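Local coordinates for protein AA9 family lytic polysaccharide monooxygenase B (PDB 5NNS) that breaks down crystalline and amorphous polysaccharides such as cellulose by copper-dependent oxidation of their glycosidic bonds, giving specifically C1-oxidised products, at residues 126-129 with 135-138; 87-92 with 139-144; 7-12 with 149-154; 122-127 with 156-161; 29-34 with 99-104. All blocks are in the same frame, centred on the assembly; numbering follows the deposited sequence.

Contact 1 (126-129 with 135-138)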
# COMPACT_ATOMS: atom_id res chain seq x y z
N MET A 126 -3.52 -11.37 3.56
CA MET A 126 -4.84 -10.80 3.30
C MET A 126 -5.92 -11.43 4.17
O MET A 126 -6.83 -10.73 4.62
CB MET A 126 -5.22 -10.95 1.83
CG MET A 126 -6.33 -10.03 1.37
SD MET A 126 -6.66 -10.20 -0.39
CE MET A 126 -5.12 -9.59 -1.08
N GLY A 127 -5.81 -12.74 4.40
CA GLY A 127 -6.64 -13.45 5.38
C GLY A 127 -6.41 -12.98 6.80
O GLY A 127 -7.35 -12.91 7.59
N GLN A 128 -5.16 -12.67 7.13
CA GLN A 128 -4.82 -12.11 8.45
C GLN A 128 -5.39 -10.70 8.64
O GLN A 128 -5.87 -10.37 9.72
CB GLN A 128 -3.31 -12.12 8.68
CG GLN A 128 -2.71 -13.50 8.86
CD GLN A 128 -1.20 -13.49 8.98
OE1 GLN A 128 -0.52 -12.66 8.37
NE2 GLN A 128 -0.66 -14.41 9.77
N LEU A 129 -5.33 -9.89 7.59
CA LEU A 129 -5.91 -8.54 7.58
C LEU A 129 -7.41 -8.57 7.89
O LEU A 129 -7.88 -7.85 8.77
CB LEU A 129 -5.66 -7.88 6.21
CG LEU A 129 -6.08 -6.42 5.96
CD1 LEU A 129 -5.13 -5.81 4.95
CD2 LEU A 129 -7.52 -6.29 5.48
N SER A 135 -7.96 -4.77 9.13
CA SER A 135 -6.95 -3.74 9.35
C SER A 135 -5.54 -4.30 9.31
O SER A 135 -5.34 -5.51 9.41
CB SER A 135 -7.18 -3.03 10.68
OG SER A 135 -6.92 -3.88 11.78
N TRP A 136 -4.57 -3.41 9.14
CA TRP A 136 -3.17 -3.78 9.05
C TRP A 136 -2.31 -2.78 9.82
O TRP A 136 -2.33 -1.57 9.54
CB TRP A 136 -2.75 -3.81 7.58
CG TRP A 136 -1.49 -4.58 7.34
CD1 TRP A 136 -0.24 -4.07 7.09
CD2 TRP A 136 -1.37 -5.99 7.33
NE1 TRP A 136 0.65 -5.10 6.91
CE2 TRP A 136 -0.01 -6.29 7.06
CE3 TRP A 136 -2.27 -7.05 7.54
CZ2 TRP A 136 0.46 -7.59 6.99
CZ3 TRP A 136 -1.80 -8.36 7.46
CH2 TRP A 136 -0.44 -8.62 7.19
N THR A 137 -1.55 -3.29 10.78
CA THR A 137 -0.71 -2.46 11.63
C THR A 137 0.77 -2.85 11.48
O THR A 137 1.12 -4.02 11.61
CB THR A 137 -1.14 -2.56 13.10
OG1 THR A 137 -2.53 -2.21 13.20
CG2 THR A 137 -0.33 -1.60 13.98
N THR A 138 1.59 -1.84 11.18
CA THR A 138 3.05 -1.97 11.13
C THR A 138 3.67 -0.63 11.53
O THR A 138 2.98 0.38 11.56
CB THR A 138 3.53 -2.41 9.72
OG1 THR A 138 4.95 -2.59 9.74
CG2 THR A 138 3.19 -1.38 8.66
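Leu129 meets the indole of Trp136 chiefly through its CB, which lies 3.7 Å from CE3 of the ring. The approach is oblique, and the two side chains run at about a right angle to each other. CD1 of the leucine adds a looser touch, 4.1 Å from Trp136 CB, while its CG rests 3.6 Å from the carbonyl oxygen of Ser135. The backbones are joined alongside: Ser135 N donates to Leu129 O at 3.1 Å, with an N-H...O angle of 142° and the donor standing above the carbonyl plane. Gln128 OE1 comes only to the edge of the indole, 4.2 Å from Trp136 CH2.

Because CG of Trp136 is anti to its own backbone N (chi1 -162°), the ring is carried back beside the helix. Asn110 OD1 accepts a hydrogen bond from its NE1, and Val85 and Val87 of a strand in the other sheet pack on it. Ser135 OG is held by Asn132 O. With an alanine in place of Leu129 the branched end beyond CB would be gone, probably opening a gap against Trp136 and on the side of Trp75, Val85 and Leu155, which the leucine side chain touches. A short helix, 125-131, is thus packed against the start of an edge strand, 135-139, where the chain enters the four-stranded sheet of the AA9 beta-sandwich.

Contact 2 (87-92 with 139-144)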
# COMPACT_ATOMS: atom_id res chain seq x y z
N VAL A 87 3.12 -2.83 2.41
CA VAL A 87 3.15 -1.44 2.85
C VAL A 87 4.42 -0.79 2.31
O VAL A 87 5.53 -1.28 2.55
CB VAL A 87 3.05 -1.32 4.38
CG1 VAL A 87 2.85 0.13 4.80
CG2 VAL A 87 1.89 -2.18 4.89
N TYR A 88 4.25 0.27 1.53
CA TYR A 88 5.35 1.02 0.93
C TYR A 88 5.39 2.42 1.51
O TYR A 88 4.39 2.94 2.03
CB TYR A 88 5.15 1.16 -0.59
CG TYR A 88 5.41 -0.06 -1.44
CD1 TYR A 88 4.46 -1.08 -1.56
CD2 TYR A 88 6.59 -0.18 -2.19
CE1 TYR A 88 4.69 -2.18 -2.37
CE2 TYR A 88 6.82 -1.29 -3.00
CZ TYR A 88 5.87 -2.28 -3.09
OH TYR A 88 6.09 -3.38 -3.89
N MET A 89 6.56 3.05 1.40
CA MET A 89 6.69 4.49 1.56
C MET A 89 7.56 5.09 0.46
O MET A 89 8.31 4.39 -0.21
CB MET A 89 7.29 4.83 2.92
CG MET A 89 6.44 4.46 4.12
SD MET A 89 7.39 4.79 5.61
CE MET A 89 7.21 6.57 5.73
N ALA A 90 7.43 6.40 0.30
CA ALA A 90 8.24 7.16 -0.66
C ALA A 90 8.42 8.57 -0.17
O ALA A 90 7.46 9.20 0.27
CB ALA A 90 7.55 7.18 -2.02
N ASN A 91 9.65 9.07 -0.25
CA ASN A 91 9.95 10.48 0.01
C ASN A 91 9.34 11.31 -1.11
O ASN A 91 9.52 11.01 -2.28
CB ASN A 91 11.47 10.70 0.06
CG ASN A 91 11.86 11.98 0.80
OD1 ASN A 91 11.34 13.06 0.52
ND2 ASN A 91 12.78 11.85 1.75
N CYS A 92 8.60 12.36 -0.73
CA CYS A 92 7.98 13.26 -1.71
C CYS A 92 8.97 14.24 -2.34
O CYS A 92 8.66 14.84 -3.37
CB CYS A 92 6.82 14.02 -1.06
SG CYS A 92 5.44 12.95 -0.55
N SER A 139 4.97 -0.62 11.84
CA SER A 139 5.63 0.61 12.30
C SER A 139 6.41 1.28 11.18
O SER A 139 6.93 0.62 10.30
CB SER A 139 6.59 0.30 13.45
OG SER A 139 5.89 -0.23 14.56
N ILE A 140 6.46 2.61 11.22
CA ILE A 140 7.38 3.37 10.37
C ILE A 140 8.79 3.09 10.89
O ILE A 140 9.01 3.13 12.10
CB ILE A 140 7.07 4.88 10.42
CG1 ILE A 140 5.72 5.16 9.75
CG2 ILE A 140 8.18 5.69 9.73
CD1 ILE A 140 5.11 6.48 10.14
N PRO A 141 9.74 2.77 9.98
CA PRO A 141 11.09 2.45 10.47
C PRO A 141 11.70 3.51 11.40
O PRO A 141 11.74 4.70 11.05
CB PRO A 141 11.90 2.32 9.18
CG PRO A 141 10.90 1.81 8.18
CD PRO A 141 9.59 2.46 8.55
N SER A 142 12.16 3.07 12.58
CA SER A 142 12.74 3.94 13.62
C SER A 142 13.84 4.88 13.12
O SER A 142 13.91 6.03 13.53
CB SER A 142 13.33 3.09 14.76
OG SER A 142 12.35 2.24 15.33
N SER A 143 14.67 4.37 12.21
CA SER A 143 15.82 5.10 11.67
C SER A 143 15.54 6.07 10.52
O SER A 143 16.42 6.85 10.15
CB SER A 143 16.87 4.09 11.19
OG SER A 143 16.36 3.33 10.11
N LEU A 144 14.32 6.04 9.96
CA LEU A 144 14.01 6.76 8.72
C LEU A 144 14.32 8.26 8.85
O LEU A 144 14.01 8.87 9.87
CB LEU A 144 12.54 6.56 8.34
CG LEU A 144 12.00 7.20 7.07
CD1 LEU A 144 12.73 6.68 5.84
CD2 LEU A 144 10.50 6.96 6.94
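A bend at chi3 (78°) turns the methyl CE of Met89 toward Leu144 in the loop. Up to SD the methionine chain is extended, with CG anti to the carbonyl carbon (chi1 -65°). Leu144 places CG anti to its backbone N (chi1 -179°) and sends CD2 forward. The two side chains consequently meet tip to tip, with Met89 CE 3.5 Å from Leu144 CD2; the sulfur stands a little farther off, Met89 SD being 4.0 Å from the same methyl.

Two further groups flank the thioether at longer range. CG2 of Ile140 is 4.2 Å from Met89 CE, and the ring carbon CD of Pro141 is 4.3 Å from Met89 SD. No hydrogen bond joins the segments; the contact rests on van der Waals packing of apolar groups, as these distances indicate.

The loop half of this contact links strand 135-139 of one sheet to strand 147-157 of the other, and so closes one end of the AA9 beta-sandwich. Pro141 to Leu144 form a type I beta turn, with Leu144 N bonded to Pro141 O at 3.1 Å. The turn brings Leu144 back to the same methionine that Ile140 and Pro141 already touch, while Ser142 at the bend stays exposed.

Met89 itself is set by strand 85-91, whose backbone pairs it with Phe107. Its side chain also touches Leu151 and Phe107, and Leu144 rests in turn on Tyr149.

Contact 3 (7-12 with 149-154)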
# COMPACT_ATOMS: atom_id res chain seq x y z
N TYR A 7 -7.44 5.74 8.88
CA TYR A 7 -6.17 5.40 9.53
C TYR A 7 -6.21 5.70 11.03
O TYR A 7 -7.00 6.54 11.48
CB TYR A 7 -5.02 6.20 8.91
CG TYR A 7 -4.83 5.99 7.43
CD1 TYR A 7 -5.53 6.77 6.51
CD2 TYR A 7 -3.94 5.04 6.94
CE1 TYR A 7 -5.37 6.59 5.14
CE2 TYR A 7 -3.76 4.86 5.57
CZ TYR A 7 -4.48 5.63 4.68
OH TYR A 7 -4.32 5.47 3.33
N SER A 8 -5.37 4.99 11.77
CA SER A 8 -4.93 5.39 13.10
C SER A 8 -3.41 5.42 13.05
O SER A 8 -2.78 4.39 12.85
CB SER A 8 -5.43 4.42 14.18
OG SER A 8 -4.96 4.80 15.47
N LEU A 9 -2.84 6.62 13.18
CA LEU A 9 -1.41 6.85 13.03
C LEU A 9 -0.88 7.48 14.32
O LEU A 9 -1.24 8.62 14.66
CB LEU A 9 -1.13 7.77 11.83
CG LEU A 9 -1.83 7.41 10.51
CD1 LEU A 9 -1.66 8.54 9.50
CD2 LEU A 9 -1.31 6.10 9.92
N ALA A 10 -0.04 6.73 15.03
CA ALA A 10 0.56 7.17 16.29
C ALA A 10 -0.50 7.73 17.26
O ALA A 10 -0.36 8.84 17.78
CB ALA A 10 1.65 8.19 16.01
N GLY A 11 -1.57 6.95 17.45
CA GLY A 11 -2.62 7.26 18.42
C GLY A 11 -3.75 8.18 17.99
O GLY A 11 -4.64 8.45 18.80
N THR A 12 -3.74 8.65 16.75
CA THR A 12 -4.73 9.64 16.27
C THR A 12 -5.48 9.12 15.05
O THR A 12 -4.86 8.63 14.10
CB THR A 12 -4.05 10.97 15.90
OG1 THR A 12 -3.33 11.47 17.03
CG2 THR A 12 -5.07 12.02 15.43
N TYR A 149 6.68 12.22 3.34
CA TYR A 149 6.55 10.89 2.74
C TYR A 149 5.10 10.54 2.42
O TYR A 149 4.18 10.94 3.14
CB TYR A 149 7.05 9.82 3.72
CG TYR A 149 8.53 9.83 4.00
CD1 TYR A 149 9.05 10.68 4.97
CD2 TYR A 149 9.40 8.98 3.32
CE1 TYR A 149 10.41 10.69 5.26
CE2 TYR A 149 10.76 8.98 3.59
CZ TYR A 149 11.26 9.84 4.56
OH TYR A 149 12.61 9.85 4.84
N ILE A 150 4.91 9.77 1.35
CA ILE A 150 3.66 9.04 1.15
C ILE A 150 3.77 7.70 1.89
O ILE A 150 4.83 7.08 1.89
CB ILE A 150 3.39 8.74 -0.34
CG1 ILE A 150 3.31 10.03 -1.17
CG2 ILE A 150 2.11 7.92 -0.50
CD1 ILE A 150 2.21 10.99 -0.75
N LEU A 151 2.67 7.29 2.52
CA LEU A 151 2.52 5.96 3.11
C LEU A 151 1.49 5.22 2.27
O LEU A 151 0.34 5.67 2.19
CB LEU A 151 2.04 6.04 4.55
CG LEU A 151 1.72 4.72 5.27
CD1 LEU A 151 3.00 3.92 5.47
CD2 LEU A 151 1.03 4.97 6.61
N ARG A 152 1.88 4.08 1.71
CA ARG A 152 1.11 3.39 0.69
C ARG A 152 0.77 1.97 1.16
O ARG A 152 1.67 1.20 1.47
CB ARG A 152 1.92 3.35 -0.61
CG ARG A 152 1.42 2.36 -1.66
CD ARG A 152 2.15 2.53 -2.98
NE ARG A 152 1.41 1.93 -4.09
CZ ARG A 152 1.48 0.66 -4.48
NH1 ARG A 152 2.27 -0.21 -3.86
NH2 ARG A 152 0.76 0.25 -5.51
N HIS A 153 -0.53 1.64 1.19
CA HIS A 153 -0.99 0.27 1.49
C HIS A 153 -1.51 -0.37 0.22
O HIS A 153 -2.20 0.28 -0.57
CB HIS A 153 -2.09 0.27 2.55
CG HIS A 153 -1.60 0.68 3.90
ND1 HIS A 153 -1.41 1.99 4.26
CD2 HIS A 153 -1.25 -0.06 4.98
CE1 HIS A 153 -0.96 2.05 5.50
NE2 HIS A 153 -0.86 0.82 5.97
N GLU A 154 -1.18 -1.65 0.03
CA GLU A 154 -1.54 -2.37 -1.17
C GLU A 154 -1.96 -3.81 -0.87
O GLU A 154 -1.27 -4.53 -0.12
CB GLU A 154 -0.38 -2.38 -2.16
CG GLU A 154 -0.75 -2.96 -3.52
CD GLU A 154 0.35 -2.80 -4.55
OE1 GLU A 154 1.55 -2.92 -4.19
OE2 GLU A 154 0.02 -2.53 -5.72
O HOH W 1 -2.19 4.10 2.78
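From the two sheets the rings of Tyr7 and His153 slide past each other in opposite directions. Each has CG anti to its carbonyl carbon (chi1 -58° in Tyr7, -68° in His153), and each CB points toward the facing segment. Tyr7 CE2 lies 3.9 Å from His153 ND1, which sits at the edge of the phenol ring and near its plane. The planes make an angle of 49° and the centroids are 5.9 Å apart, so this is an oblique aromatic pair.

A water fills the angle between the polar ends. It is 2.6 Å from Tyr7 OH and 2.7 Å from His153 ND1, in the plane of both rings, and it donates a hydrogen bond to Leu151 O at 3.0 Å. Tyr7 OH has a second partner in Gln30 NE2.

Farther along the strands the contact turns apolar: Leu9 CD2 and Leu151 CD2 approach to 4.2 Å, and both leucines also touch Val71. Leu9 then leads into a type I' turn ending at Thr12, which reverses the chain into strand 12-15.

The alternation of strand 147-157 sends Arg152 away from this interface. Its NH1 forms a salt bridge to Glu154 OE1 at 2.8 Å, although the hydrogen bond itself is weak.

In this contact between the sheets, then, apolar packing gives way to a hydrated site, where one water ties together a phenol, an imidazole and a backbone carbonyl, giving each of these buried polar groups a partner and linking the two ring edges.

Contact 4 (122-127 with 156-161)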
# COMPACT_ATOMS: atom_id res chain seq x y z
N GLY A 122 -3.85 -22.31 2.07
CA GLY A 122 -2.93 -21.80 3.09
C GLY A 122 -3.41 -20.53 3.78
O GLY A 122 -4.54 -20.08 3.58
N THR A 123 -2.53 -19.97 4.60
CA THR A 123 -2.80 -18.72 5.30
C THR A 123 -2.03 -17.60 4.61
O THR A 123 -0.81 -17.67 4.47
CB THR A 123 -2.35 -18.81 6.77
OG1 THR A 123 -3.09 -19.85 7.41
CG2 THR A 123 -2.59 -17.49 7.50
N TRP A 124 -2.77 -16.57 4.19
CA TRP A 124 -2.21 -15.39 3.54
C TRP A 124 -2.33 -14.16 4.44
O TRP A 124 -3.21 -14.09 5.30
CB TRP A 124 -2.95 -15.11 2.23
CG TRP A 124 -2.76 -16.12 1.14
CD1 TRP A 124 -3.50 -17.24 0.91
CD2 TRP A 124 -1.77 -16.09 0.11
NE1 TRP A 124 -3.03 -17.91 -0.20
CE2 TRP A 124 -1.97 -17.22 -0.71
CE3 TRP A 124 -0.72 -15.21 -0.20
CZ2 TRP A 124 -1.17 -17.50 -1.81
CZ3 TRP A 124 0.08 -15.49 -1.29
CH2 TRP A 124 -0.15 -16.62 -2.09
N GLY A 125 -1.45 -13.19 4.22
CA GLY A 125 -1.54 -11.88 4.86
C GLY A 125 -2.91 -11.23 4.73
O GLY A 125 -3.41 -10.62 5.67
N MET A 126 -3.52 -11.37 3.56
CA MET A 126 -4.84 -10.80 3.30
C MET A 126 -5.92 -11.43 4.17
O MET A 126 -6.83 -10.73 4.62
CB MET A 126 -5.22 -10.95 1.83
CG MET A 126 -6.33 -10.03 1.37
SD MET A 126 -6.66 -10.20 -0.39
CE MET A 126 -5.12 -9.59 -1.08
N GLY A 127 -5.81 -12.74 4.40
CA GLY A 127 -6.64 -13.45 5.38
C GLY A 127 -6.41 -12.98 6.80
O GLY A 127 -7.35 -12.91 7.59
N LEU A 156 -2.91 -7.28 -3.00
CA LEU A 156 -2.84 -7.95 -4.29
C LEU A 156 -3.67 -9.21 -4.15
O LEU A 156 -3.19 -10.22 -3.64
CB LEU A 156 -1.39 -8.25 -4.66
CG LEU A 156 -1.14 -9.19 -5.85
CD1 LEU A 156 -1.93 -8.77 -7.08
CD2 LEU A 156 0.35 -9.28 -6.17
N ALA A 157 -4.93 -9.13 -4.58
CA ALA A 157 -5.83 -10.28 -4.59
C ALA A 157 -5.59 -11.10 -5.85
O ALA A 157 -5.69 -10.57 -6.95
CB ALA A 157 -7.28 -9.81 -4.52
N ILE A 158 -5.29 -12.39 -5.68
CA ILE A 158 -4.91 -13.29 -6.78
C ILE A 158 -5.82 -14.52 -6.87
O ILE A 158 -5.40 -15.60 -7.30
CB ILE A 158 -3.42 -13.69 -6.69
CG1 ILE A 158 -3.10 -14.44 -5.39
CG2 ILE A 158 -2.55 -12.44 -6.81
CD1 ILE A 158 -1.67 -14.95 -5.33
N HIS A 159 -7.07 -14.33 -6.47
CA HIS A 159 -8.11 -15.36 -6.50
C HIS A 159 -8.68 -15.63 -7.90
O HIS A 159 -9.30 -16.67 -8.11
CB HIS A 159 -9.27 -15.00 -5.55
CG HIS A 159 -9.90 -13.68 -5.85
ND1 HIS A 159 -9.39 -12.49 -5.38
CD2 HIS A 159 -10.99 -13.36 -6.59
CE1 HIS A 159 -10.14 -11.49 -5.81
NE2 HIS A 159 -11.12 -11.99 -6.54
N THR A 160 -8.50 -14.69 -8.84
CA THR A 160 -8.91 -14.89 -10.24
C THR A 160 -7.70 -15.26 -11.08
O THR A 160 -6.74 -14.50 -11.16
CB THR A 160 -9.55 -13.63 -10.83
OG1 THR A 160 -10.67 -13.27 -10.02
CG2 THR A 160 -10.03 -13.85 -12.26
N SER A 161 -7.77 -16.43 -11.72
CA SER A 161 -6.69 -16.98 -12.55
C SER A 161 -6.11 -16.00 -13.54
O SER A 161 -6.80 -15.55 -14.44
CB SER A 161 -7.19 -18.20 -13.33
OG SER A 161 -7.62 -19.20 -12.44
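Trp124 and Ile158 cross at about a right angle, the far corner of the indole meeting the end of the isoleucine: Trp124 CH2 is 3.9 Å from Ile158 CD1, an approach oblique to the ring. Ile158 holds CG1 between its backbone N and carbonyl carbon (chi1 61°), and it is this branch, extended at chi2, that carries CD1 to the indole.

Met126 reaches across by another route. Its chain is extended through chi1 and chi2, with CG anti to the backbone N, and bends only at chi3 (-66°). The methyl CE consequently settles on the backbone of the strand, 3.3 Å from Leu156 O and 3.5 Å from Ala157 N. The side-chain methyl of alanine completes the seat, with Ala157 CB 4.1 Å from Met126 CE and 4.2 Å from Met126 SD. No hydrogen bond crosses between the segments.

The indole is held from outside as well: NE1 of Trp124 donates to Leu119 O, and Tyr215 meets the ring edge-to-face. Trp124 also stands at the N-cap position of helix 125-131, so the turn from strand 123-124 into the helix places both large side chains against 156-161.

The Met126-Ala157 end of this contact lies close to the copper centre. His159, whose ring stacks on the copper ligand His80, probably takes part in binding O2, as in related enzymes. The side chain of Met126 comes within about 4 Å of that of His80, and that of Ala157 within about 6 Å of the metal, a closeness that puts both in the second shell of the AA9 histidine-brace active site.

Contact 5 (29-34 with 99-104)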
# COMPACT_ATOMS: atom_id res chain seq x y z
N ILE A 29 -5.98 13.18 4.92
CA ILE A 29 -4.57 12.87 4.67
C ILE A 29 -4.39 11.97 3.44
O ILE A 29 -3.29 11.91 2.88
CB ILE A 29 -3.87 12.23 5.90
CG1 ILE A 29 -4.49 10.88 6.30
CG2 ILE A 29 -3.87 13.21 7.07
CD1 ILE A 29 -3.61 10.07 7.22
N GLN A 30 -5.46 11.29 3.04
CA GLN A 30 -5.42 10.31 1.97
C GLN A 30 -5.56 10.94 0.58
O GLN A 30 -6.30 11.91 0.41
CB GLN A 30 -6.54 9.29 2.17
CG GLN A 30 -6.24 7.94 1.57
CD GLN A 30 -7.35 6.95 1.76
OE1 GLN A 30 -8.53 7.30 1.66
NE2 GLN A 30 -6.99 5.70 2.03
N ARG A 31 -4.84 10.38 -0.40
CA ARG A 31 -4.99 10.77 -1.80
C ARG A 31 -6.31 10.23 -2.35
O ARG A 31 -6.82 9.20 -1.89
CB ARG A 31 -3.82 10.25 -2.65
CG ARG A 31 -2.49 10.94 -2.39
CD ARG A 31 -2.59 12.45 -2.54
NE ARG A 31 -1.30 13.09 -2.79
CZ ARG A 31 -0.71 13.22 -3.99
NH1 ARG A 31 -1.28 12.75 -5.10
NH2 ARG A 31 0.46 13.83 -4.07
N GLU A 32 -6.87 10.96 -3.32
CA GLU A 32 -8.18 10.64 -3.88
C GLU A 32 -8.15 9.29 -4.58
O GLU A 32 -7.28 9.04 -5.41
CB GLU A 32 -8.62 11.72 -4.87
CG GLU A 32 -9.84 11.39 -5.72
CD GLU A 32 -10.28 12.55 -6.60
OE1 GLU A 32 -9.71 13.65 -6.49
OE2 GLU A 32 -11.20 12.36 -7.42
N TRP A 33 -9.09 8.42 -4.23
CA TRP A 33 -9.34 7.19 -4.97
C TRP A 33 -10.84 7.06 -5.18
O TRP A 33 -11.61 7.20 -4.23
CB TRP A 33 -8.74 5.97 -4.24
CG TRP A 33 -9.23 5.72 -2.83
CD1 TRP A 33 -8.93 6.44 -1.71
CD2 TRP A 33 -10.09 4.66 -2.41
NE1 TRP A 33 -9.56 5.89 -0.62
CE2 TRP A 33 -10.27 4.79 -1.01
CE3 TRP A 33 -10.72 3.60 -3.07
CZ2 TRP A 33 -11.07 3.92 -0.27
CZ3 TRP A 33 -11.51 2.71 -2.32
CH2 TRP A 33 -11.67 2.88 -0.94
N ASP A 34 -11.25 6.81 -6.42
CA ASP A 34 -12.64 7.04 -6.85
C ASP A 34 -13.60 5.85 -6.87
O ASP A 34 -14.82 6.07 -6.94
CB ASP A 34 -12.63 7.71 -8.22
CG ASP A 34 -11.90 9.05 -8.22
OD1 ASP A 34 -12.10 9.83 -7.26
OD2 ASP A 34 -11.13 9.33 -9.16
N ALA A 99 3.32 16.74 -5.23
CA ALA A 99 4.16 15.68 -5.80
C ALA A 99 3.37 14.78 -6.74
O ALA A 99 2.24 14.41 -6.42
CB ALA A 99 4.79 14.85 -4.69
N THR A 100 3.96 14.44 -7.88
CA THR A 100 3.43 13.41 -8.77
C THR A 100 3.91 12.06 -8.21
O THR A 100 5.11 11.79 -8.20
CB THR A 100 3.92 13.61 -10.23
OG1 THR A 100 3.55 14.91 -10.69
CG2 THR A 100 3.31 12.58 -11.16
N THR A 101 2.97 11.25 -7.73
CA THR A 101 3.32 10.04 -6.97
C THR A 101 3.96 8.95 -7.85
O THR A 101 4.77 8.14 -7.37
CB THR A 101 2.12 9.46 -6.18
OG1 THR A 101 1.07 9.09 -7.07
CG2 THR A 101 1.60 10.49 -5.15
N SER A 102 3.61 8.95 -9.14
CA SER A 102 4.21 8.04 -10.13
C SER A 102 5.70 8.30 -10.41
O SER A 102 6.37 7.43 -10.97
CB SER A 102 3.43 8.09 -11.45
OG SER A 102 3.43 9.40 -12.00
N SER A 103 6.20 9.47 -10.04
CA SER A 103 7.62 9.81 -10.21
C SER A 103 8.48 9.51 -8.99
O SER A 103 9.70 9.68 -9.05
CB SER A 103 7.76 11.29 -10.57
OG SER A 103 7.47 12.12 -9.45
N LEU A 104 7.88 9.05 -7.89
CA LEU A 104 8.61 8.89 -6.64
C LEU A 104 9.37 7.57 -6.58
O LEU A 104 9.12 6.65 -7.36
CB LEU A 104 7.67 9.00 -5.43
CG LEU A 104 6.79 10.26 -5.40
CD1 LEU A 104 5.93 10.26 -4.14
CD2 LEU A 104 7.62 11.53 -5.50
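Arg31 lays one face of its guanidinium against the methyl of Thr101: CG2 sits 3.3 Å above the plane, offset toward the rim, and is 3.7 Å from both Arg31 NH1 and Arg31 NH2. The two side chains arrive from opposite directions. Thr101 can offer its methyl because CG2 is anti to the carbonyl carbon, while OG1 takes the other branch and bonds to Ser48 OG.

The edge of the same group is used for polar contact. Arg31 NH2 donates to Ala99 O at 3.0 Å with an N-H...O angle of 163°, and the oxygen lies in the guanidinium plane. Cys96 O accepts from NH2 as well, Gly53 O from NH1, and Gln172 OE1 from NE. Four acceptors round the rim thus restrain rotation of the buried group, whose chain is bent at chi2 (-55°) to reach them. A leucine in place of Arg31 would probably leave the carbonyls of Ala99, Cys96 and Gly53 and the OE1 of Gln172 without this donor, take the flat charged group from Thr101 CG2, and leave the 99-104 loop less firmly tied to 29-34.

The receiving loop is itself tightly turned. Thr100 O accepts from both Ser103 N, at 3.2 Å, and Ser103 OG, at 2.7 Å, where the 3-10 segment 101-103 begins. Donating from its buried position to main-chain carbonyls, the arginine joins two long loops of the AA9 beta-sandwich close to the disulfide-bonded Cys96.

In the fold
All five contacts are buried, but they differ in what they join. Contacts 2, 3 and 4 draw on the six-stranded sheet: 3 and 4 share strand 147-157, and strand 85-91 of contact 2 is its neighbour. Contact 1 shares helix 125-131 with contact 4 and touches contact 2 where Trp136 CD1 meets Val87 CG2 at 3.6 Å. Contacts 2 and 4 are apolar, contact 1 combines a backbone hydrogen bond with leucine-indole packing, contact 3 encloses a water, and contact 5 depends on a charged group and carbonyls. Contacts 4 and 5 lie on opposite sides of the chain's centre, about 25 Å apart between centres. Contact 4 borders the copper site, while 2 and 5 lie away from the copper and substrate sites.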